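Local coordinates for probable dehydrogenase (Bordetella bronchiseptica, PDB 3MOI), which is probably an NAD(P)-dependent oxidoreductase of the Gfo/Idh/MocA family, pairing a dinucleotide-binding Rossmann fold with a beta-sheet domain, its substrate not established, at residues A[37-40]-A[41-45]; A[79-82]-A[83-87]; A[153-156]-A[157-161]; A[375-378]-A[379-383]. All blocks are in the same frame, centred on the assembly; numbering follows the deposited sequence.

Overall arrangement
The four contacts illustrate how local side-chain pairings serve different elements of a two-domain dehydrogenase. Interactions 1 and 2 both belong to the Rossmann fold, on helices 38-48 and 77-86 of separate beta-alpha-beta units, their centres 23 Å apart; Val40 and His80 both lie close to the glycines of a turn that resembles the GxGxxG dinucleotide-binding motif. Interaction 3 falls in the loop after strand 145-153 of the mixed sheet, its nearest atoms about 15 Å from those of interaction 1. Interaction 4 ends helix 362-381, with its centre 24 Å from that of interaction 3 and 43 Å from that of interaction 1. The neighbourhoods of interactions 3 and 4 both include residues of the second subunit.

Interaction 1: residues A[37-40]-A[41-45]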
# COMPACT_ATOMS: atom_id res chain seq x y z
N ASN A 37 19.32 36.86 6.02
CA ASN A 37 20.46 36.92 5.14
C ASN A 37 20.43 38.14 4.21
O ASN A 37 19.68 38.20 3.24
CB ASN A 37 20.53 35.64 4.32
CG ASN A 37 21.81 35.54 3.54
OD1 ASN A 37 22.50 34.55 3.60
ND2 ASN A 37 22.14 36.58 2.85
N GLU A 38 21.28 39.10 4.52
CA GLU A 38 21.37 40.33 3.75
C GLU A 38 21.55 40.03 2.26
O GLU A 38 20.91 40.58 1.39
CB GLU A 38 22.52 41.15 4.28
CG GLU A 38 22.80 42.38 3.48
CD GLU A 38 23.80 43.31 4.15
OE1 GLU A 38 24.80 42.82 4.76
OE2 GLU A 38 23.58 44.54 4.07
N ASP A 39 22.42 39.11 1.98
CA ASP A 39 22.67 38.76 0.61
C ASP A 39 21.41 38.37 -0.18
O ASP A 39 21.05 39.02 -1.13
CB ASP A 39 23.72 37.65 0.57
CG ASP A 39 24.26 37.45 -0.80
OD1 ASP A 39 24.62 38.46 -1.45
OD2 ASP A 39 24.32 36.27 -1.23
N VAL A 40 20.74 37.32 0.24
CA VAL A 40 19.52 36.81 -0.43
C VAL A 40 18.35 37.81 -0.51
O VAL A 40 17.65 37.93 -1.52
CB VAL A 40 19.01 35.59 0.34
CG1 VAL A 40 17.74 35.04 -0.24
CG2 VAL A 40 20.12 34.54 0.34
N ARG A 41 18.14 38.48 0.60
CA ARG A 41 17.12 39.49 0.75
C ARG A 41 17.22 40.53 -0.36
O ARG A 41 16.22 40.89 -0.99
CB ARG A 41 17.39 40.11 2.10
CG ARG A 41 16.50 41.10 2.55
CD ARG A 41 17.16 41.94 3.63
NE ARG A 41 17.95 41.17 4.58
CZ ARG A 41 18.80 41.68 5.48
NH1 ARG A 41 19.02 42.98 5.58
NH2 ARG A 41 19.45 40.84 6.27
N GLU A 42 18.44 41.01 -0.59
CA GLU A 42 18.70 42.17 -1.47
C GLU A 42 18.46 41.76 -2.92
O GLU A 42 17.77 42.43 -3.68
CB GLU A 42 20.16 42.61 -1.30
CG GLU A 42 20.39 44.11 -1.42
CD GLU A 42 20.47 44.82 -0.04
OE1 GLU A 42 21.51 44.59 0.68
OE2 GLU A 42 19.53 45.60 0.29
N ARG A 43 19.01 40.60 -3.27
CA ARG A 43 18.82 39.98 -4.58
C ARG A 43 17.31 39.85 -4.83
O ARG A 43 16.78 40.32 -5.85
CB ARG A 43 19.56 38.65 -4.62
CG ARG A 43 20.30 38.34 -5.93
CD ARG A 43 21.81 37.87 -5.75
NE ARG A 43 22.13 37.12 -4.52
CZ ARG A 43 21.64 35.91 -4.20
NH1 ARG A 43 20.75 35.27 -4.99
NH2 ARG A 43 22.01 35.32 -3.05
N PHE A 44 16.60 39.31 -3.84
CA PHE A 44 15.15 39.18 -3.93
C PHE A 44 14.40 40.52 -4.04
O PHE A 44 13.48 40.68 -4.85
CB PHE A 44 14.64 38.37 -2.75
CG PHE A 44 13.23 37.98 -2.87
CD1 PHE A 44 12.88 36.83 -3.52
CD2 PHE A 44 12.24 38.78 -2.34
CE1 PHE A 44 11.56 36.46 -3.64
CE2 PHE A 44 10.91 38.42 -2.45
CZ PHE A 44 10.57 37.25 -3.12
N GLY A 45 14.80 41.50 -3.25
CA GLY A 45 14.24 42.83 -3.41
C GLY A 45 14.40 43.42 -4.82
O GLY A 45 13.46 44.06 -5.31
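A chi1 of -167° sets the Asp39 carboxylate beside its own carbonyl carbon, and Arg43, bent at chi2 and chi3, folds back to meet it. They form a salt bridge one turn apart, Arg43 NH2 lying 3.1 Å from Asp39 OD2. The acceptor sits in the guanidinium plane, yet the nitrogen arrives from above the carboxylate, and the planes are 56° apart, leaving a single bond. Arg43 NH1 is held separately by the carbonyl of Phe280. Arg41, bent at chi3, also reaches back toward the start of the helix, on another side of it: its guanidinium lays one face over Glu38 CA, 3.4 Å from Arg41 CZ, kept there by weak bonds to the carbonyls of Asp35 and Pro36. The extended Glu38 and the bent Glu42 lie side by side, with Glu38 OE2 and Glu42 OE1 4.0 Å apart, a like-charged pair that solvent probably screens. In the backbone, Arg41 N bonds to Asn37 O at 3.1 Å and Phe44 N to Val40 O at 2.9 Å. Phe44 is buried, stacked on Tyr48 and edge-to-face with Phe280. Asn37 occupies the N-cap of helix 38-48, which follows strand 28-34 in a beta-alpha-beta unit of the Rossmann fold.

Interaction 2: residues A[79-82]-A[83-87]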
# COMPACT_ATOMS: atom_id res chain seq x y z
N GLU A 79 7.05 32.30 17.20
CA GLU A 79 7.13 33.73 17.45
C GLU A 79 6.74 34.54 16.20
O GLU A 79 6.22 35.61 16.32
CB GLU A 79 8.53 34.16 17.93
CG GLU A 79 9.62 34.00 16.85
CD GLU A 79 11.05 34.13 17.42
OE1 GLU A 79 11.59 35.30 17.27
OE2 GLU A 79 11.59 33.08 18.01
N HIS A 80 6.99 33.99 15.03
CA HIS A 80 6.61 34.72 13.81
C HIS A 80 5.07 34.80 13.74
O HIS A 80 4.49 35.82 13.42
CB HIS A 80 7.22 34.07 12.54
CG HIS A 80 8.64 34.46 12.25
ND1 HIS A 80 9.42 33.78 11.31
CD2 HIS A 80 9.42 35.46 12.74
CE1 HIS A 80 10.61 34.36 11.24
NE2 HIS A 80 10.64 35.38 12.10
N VAL A 81 4.41 33.73 14.14
CA VAL A 81 2.96 33.70 14.11
C VAL A 81 2.35 34.61 15.16
O VAL A 81 1.40 35.37 14.89
CB VAL A 81 2.44 32.27 14.20
CG1 VAL A 81 1.03 32.24 14.78
CG2 VAL A 81 2.54 31.60 12.78
N VAL A 82 2.89 34.56 16.37
CA VAL A 82 2.43 35.49 17.38
C VAL A 82 2.65 36.92 16.97
O VAL A 82 1.80 37.77 17.13
CB VAL A 82 3.13 35.22 18.70
CG1 VAL A 82 2.85 36.36 19.70
CG2 VAL A 82 2.69 33.81 19.20
N GLN A 83 3.79 37.20 16.41
CA GLN A 83 4.07 38.56 16.06
C GLN A 83 3.10 39.06 14.99
O GLN A 83 2.54 40.16 15.12
CB GLN A 83 5.48 38.71 15.53
CG GLN A 83 6.54 38.89 16.52
CD GLN A 83 7.88 38.84 15.84
OE1 GLN A 83 8.36 39.85 15.36
NE2 GLN A 83 8.46 37.68 15.73
N ALA A 84 2.88 38.27 13.94
CA ALA A 84 1.95 38.72 12.89
C ALA A 84 0.54 38.90 13.45
O ALA A 84 -0.12 39.89 13.14
CB ALA A 84 1.93 37.78 11.73
N SER A 85 0.11 37.96 14.29
CA SER A 85 -1.22 38.04 14.88
C SER A 85 -1.42 39.30 15.65
O SER A 85 -2.51 39.86 15.62
CB SER A 85 -1.43 36.94 15.89
OG SER A 85 -1.43 35.71 15.27
N GLU A 86 -0.38 39.71 16.39
CA GLU A 86 -0.47 40.90 17.24
C GLU A 86 -0.58 42.17 16.38
O GLU A 86 -1.15 43.14 16.84
CB GLU A 86 0.65 40.94 18.33
CG GLU A 86 0.45 39.72 19.28
CD GLU A 86 1.32 39.65 20.56
OE1 GLU A 86 2.44 40.27 20.63
OE2 GLU A 86 0.83 38.89 21.47
N GLN A 87 -0.14 42.12 15.12
CA GLN A 87 -0.42 43.20 14.19
C GLN A 87 -1.77 43.13 13.45
O GLN A 87 -2.03 44.01 12.63
CB GLN A 87 0.69 43.35 13.18
CG GLN A 87 2.04 43.71 13.75
CD GLN A 87 2.01 45.04 14.55
OE1 GLN A 87 1.60 46.10 14.02
NE2 GLN A 87 2.44 44.97 15.80
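Two backbone carbonyls, Glu79 O and Val81 O, each accept two hydrogen bonds from the residue one turn later. Gln83 N reaches Glu79 O at 2.9 Å as a normal helical bond, while Gln83 NE2, 3.1 Å from the same Glu79 O, comes in over the opposite face of the carbonyl plane. The glutamine places its amide there because CG stands beside its own backbone nitrogen (chi1 -85°) and the chain then extends back along the helix. Ser85 does likewise on a shorter arm: Ser85 OG donates to Val81 O at 2.9 Å from above the plane, across from Ser85 N. That bond satisfies a buried hydroxyl on the inward side of helix 77-86, the helix of the Rossmann beta-alpha-beta unit between strands 67-70 and 90-93, where Val81, Ala84 and Ser85 face the sheet. Ala84 N to His80 O and Glu86 N to Val82 O are ordinary helical bonds, and His80 ND1 bonds to Ser72. Van der Waals contacts join the side chains. Gln83 NE2 lies at the edge of the His80 ring, 3.8 Å from His80 CD2, with amide and ring planes 48° apart. Val82 and Glu86 lie alongside one another, Val82 CG1 being 3.7 Å from Glu86 OE2.

Interaction 3: residues A[153-156]-A[157-161]; sequences YTDF and LYRPR
Phe156 and Arg161 meet by a cation-pi interaction, the guanidinium carbon CZ of Arg161 standing 4.0 Å from the centroid of the Phe156 ring, over its face. The two planes are not parallel but 40° apart, and the near corner is Arg161 NH2, offset toward the ring's rim. The same NH2 donates an almost straight bond (173°) of 3.0 Å to Phe156 O, so backbone and side chain of one residue are gripped together. Arg159 N approaches Phe156 O at 3.2 Å from the opposite face of the carbonyl. A second pair is a hydrogen-bonded salt bridge: Arg159 NE bonds Asp155 OD2 at 2.8 Å, nearly along its C-O axis, while Arg159 NH2 makes a weak bond to the same oxygen. Asp155 CG lies between its backbone nitrogen and carbonyl carbon (chi1 69°), which turns the carboxylate toward the extended arginine. Phe156 CA lies under one face of the Arg159 guanidinium.

A tight turn sets both pairs, Tyr158 N bonding to Asp155 O at 2.9 Å. Further out, Glu165 forms a salt bridge with Arg161 NH1, and Tyr158 OH is bonded to Asp205. The whole turn follows strand 145-153 of the mixed sheet: Phe156 packs on Tyr230 of strand 225-231, Tyr158 on helix 258-265 and Pro160 on helix 270-278.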
# COMPACT_ATOMS: atom_id res chain seq x y z
N TYR A 153 7.21 6.16 -2.44
CA TYR A 153 8.63 5.81 -2.34
C TYR A 153 9.40 6.87 -3.13
O TYR A 153 9.04 7.19 -4.29
CB TYR A 153 8.90 4.39 -2.95
CG TYR A 153 8.14 3.28 -2.23
CD1 TYR A 153 6.77 3.20 -2.28
CD2 TYR A 153 8.82 2.35 -1.47
CE1 TYR A 153 6.09 2.20 -1.59
CE2 TYR A 153 8.14 1.35 -0.79
CZ TYR A 153 6.79 1.30 -0.82
OH TYR A 153 6.16 0.28 -0.15
N THR A 154 10.49 7.35 -2.56
CA THR A 154 11.02 8.70 -2.85
C THR A 154 12.52 8.71 -2.65
O THR A 154 13.07 7.68 -2.21
CB THR A 154 10.40 9.58 -1.83
OG1 THR A 154 9.22 10.14 -2.39
CG2 THR A 154 11.27 10.57 -1.31
N ASP A 155 13.18 9.84 -2.98
CA ASP A 155 14.62 9.97 -2.73
C ASP A 155 14.97 11.04 -1.69
O ASP A 155 16.14 11.51 -1.63
CB ASP A 155 15.37 10.23 -4.02
CG ASP A 155 15.08 11.62 -4.60
OD1 ASP A 155 15.62 11.87 -5.75
OD2 ASP A 155 14.33 12.41 -3.92
N PHE A 156 14.01 11.32 -0.84
CA PHE A 156 14.03 12.43 0.08
C PHE A 156 15.26 12.40 0.95
O PHE A 156 15.97 13.40 1.11
CB PHE A 156 12.75 12.39 0.95
CG PHE A 156 12.77 13.32 2.12
CD1 PHE A 156 12.23 14.61 2.02
CD2 PHE A 156 13.27 12.91 3.32
CE1 PHE A 156 12.24 15.49 3.10
CE2 PHE A 156 13.26 13.78 4.42
CZ PHE A 156 12.76 15.08 4.30
N LEU A 157 15.56 11.27 1.53
CA LEU A 157 16.65 11.28 2.48
C LEU A 157 17.98 11.64 1.78
O LEU A 157 18.89 12.11 2.44
CB LEU A 157 16.78 9.94 3.21
CG LEU A 157 17.65 10.05 4.49
CD1 LEU A 157 16.91 10.83 5.51
CD2 LEU A 157 18.09 8.67 5.04
N TYR A 158 18.10 11.42 0.47
CA TYR A 158 19.37 11.67 -0.19
C TYR A 158 19.38 12.95 -1.03
O TYR A 158 20.26 13.12 -1.83
CB TYR A 158 19.80 10.44 -0.99
CG TYR A 158 20.07 9.28 -0.04
CD1 TYR A 158 21.32 9.10 0.55
CD2 TYR A 158 19.06 8.42 0.34
CE1 TYR A 158 21.56 8.05 1.45
CE2 TYR A 158 19.29 7.40 1.24
CZ TYR A 158 20.54 7.22 1.78
OH TYR A 158 20.73 6.18 2.65
N ARG A 159 18.42 13.85 -0.84
CA ARG A 159 18.52 15.19 -1.38
C ARG A 159 19.50 15.94 -0.48
O ARG A 159 19.77 15.53 0.63
CB ARG A 159 17.16 15.87 -1.38
CG ARG A 159 16.09 15.03 -2.03
CD ARG A 159 14.82 15.79 -2.30
NE ARG A 159 13.78 14.85 -2.70
CZ ARG A 159 12.48 14.95 -2.43
NH1 ARG A 159 11.98 15.98 -1.75
NH2 ARG A 159 11.66 13.98 -2.85
N PRO A 160 20.08 17.03 -0.97
CA PRO A 160 21.08 17.75 -0.20
C PRO A 160 20.54 18.43 1.06
O PRO A 160 19.63 19.23 0.97
CB PRO A 160 21.58 18.81 -1.20
CG PRO A 160 21.42 18.17 -2.52
CD PRO A 160 20.16 17.36 -2.41
N ARG A 161 21.15 18.15 2.22
CA ARG A 161 20.64 18.59 3.51
C ARG A 161 21.68 19.22 4.41
O ARG A 161 22.86 18.87 4.37
CB ARG A 161 20.09 17.39 4.26
CG ARG A 161 19.03 16.60 3.54
CD ARG A 161 17.64 17.18 3.70
NE ARG A 161 16.71 16.43 2.86
CZ ARG A 161 15.57 16.90 2.35
NH1 ARG A 161 15.15 18.16 2.58
NH2 ARG A 161 14.84 16.10 1.59

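Interaction 4: residues A[375-378]-A[379-383]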
# COMPACT_ATOMS: atom_id res chain seq x y z
N VAL A 375 2.73 8.53 15.76
CA VAL A 375 3.57 7.65 14.94
C VAL A 375 4.89 7.37 15.66
O VAL A 375 5.35 6.21 15.73
CB VAL A 375 3.85 8.27 13.55
CG1 VAL A 375 4.99 7.50 12.85
CG2 VAL A 375 2.53 8.26 12.69
N LEU A 376 5.50 8.40 16.25
CA LEU A 376 6.73 8.17 16.98
C LEU A 376 6.47 7.26 18.18
O LEU A 376 7.23 6.30 18.35
CB LEU A 376 7.42 9.46 17.42
CG LEU A 376 8.11 10.30 16.33
CD1 LEU A 376 8.36 11.73 16.83
CD2 LEU A 376 9.41 9.65 15.83
N GLU A 377 5.41 7.50 18.97
CA GLU A 377 5.12 6.63 20.11
C GLU A 377 4.82 5.19 19.70
O GLU A 377 5.33 4.25 20.33
CB GLU A 377 3.97 7.16 20.92
CG GLU A 377 3.64 6.30 22.14
CD GLU A 377 2.47 6.84 23.00
OE1 GLU A 377 2.13 8.05 22.88
OE2 GLU A 377 1.87 6.02 23.77
N SER A 378 3.95 5.01 18.69
CA SER A 378 3.50 3.67 18.32
C SER A 378 4.70 2.85 17.87
O SER A 378 4.78 1.67 18.13
CB SER A 378 2.51 3.72 17.18
OG SER A 378 2.11 2.43 16.85
N SER A 379 5.64 3.51 17.22
CA SER A 379 6.77 2.84 16.69
C SER A 379 7.75 2.47 17.81
O SER A 379 8.43 1.49 17.73
CB SER A 379 7.46 3.72 15.62
OG SER A 379 8.65 3.08 15.19
N ALA A 380 7.80 3.23 18.87
CA ALA A 380 8.71 2.92 19.98
C ALA A 380 8.13 1.75 20.77
O ALA A 380 8.88 0.87 21.22
CB ALA A 380 8.86 4.15 20.91
N THR A 381 6.81 1.72 20.92
CA THR A 381 6.19 0.78 21.85
C THR A 381 5.62 -0.48 21.18
O THR A 381 5.33 -1.43 21.85
CB THR A 381 5.01 1.47 22.57
OG1 THR A 381 3.96 1.78 21.61
CG2 THR A 381 5.46 2.75 23.33
N GLY A 382 5.42 -0.47 19.86
CA GLY A 382 4.74 -1.59 19.20
C GLY A 382 3.22 -1.61 19.33
O GLY A 382 2.58 -2.53 18.84
N ARG A 383 2.61 -0.59 19.93
CA ARG A 383 1.18 -0.68 20.29
C ARG A 383 0.41 0.34 19.43
O ARG A 383 0.93 1.36 19.03
CB ARG A 383 0.97 -0.38 21.80
CG ARG A 383 1.40 -1.49 22.95
CD ARG A 383 0.14 -2.30 23.53
NE ARG A 383 -0.94 -1.85 22.60
CZ ARG A 383 -1.50 -2.49 21.55
NH1 ARG A 383 -1.32 -3.83 21.25
NH2 ARG A 383 -2.32 -1.77 20.85
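Val375 O receives the backbone N of Ser379 at 3.1 Å, starting the last turns of helix 362-381; the Val375 side chain points the other way, onto Val197, Ala199 and Thr201 of strand 194-202. Leu376 O takes Ala380 N at 3.2 Å. Glu377 O carries more: Thr381 N comes in nearly in line with the carbonyl at 3.0 Å, and Thr381 OG1 donates from above the plane at 3.1 Å. That hydroxyl lies between its backbone nitrogen and carbonyl carbon (chi1 65°), a position from which Thr381 OG1 also accepts from Arg383 N at 3.2 Å. The latter bond makes an ST turn at the C-terminal end of the helix, where Gly382, with positive phi, leaves helical geometry and the chain heads for strand 385-386, outermost in the mixed sheet within this chain. Ser378 bridges this ending. Its carbonyl Ser378 O accepts Gly382 N at 2.8 Å, and its hydroxyl Ser378 OG, anti to the backbone nitrogen (chi1 -180°), donates to Arg383 O at 2.7 Å while also bonding to Ala199 N of the neighbouring strand. Beyond it, Arg383 forms a salt bridge with Glu386 of the second subunit.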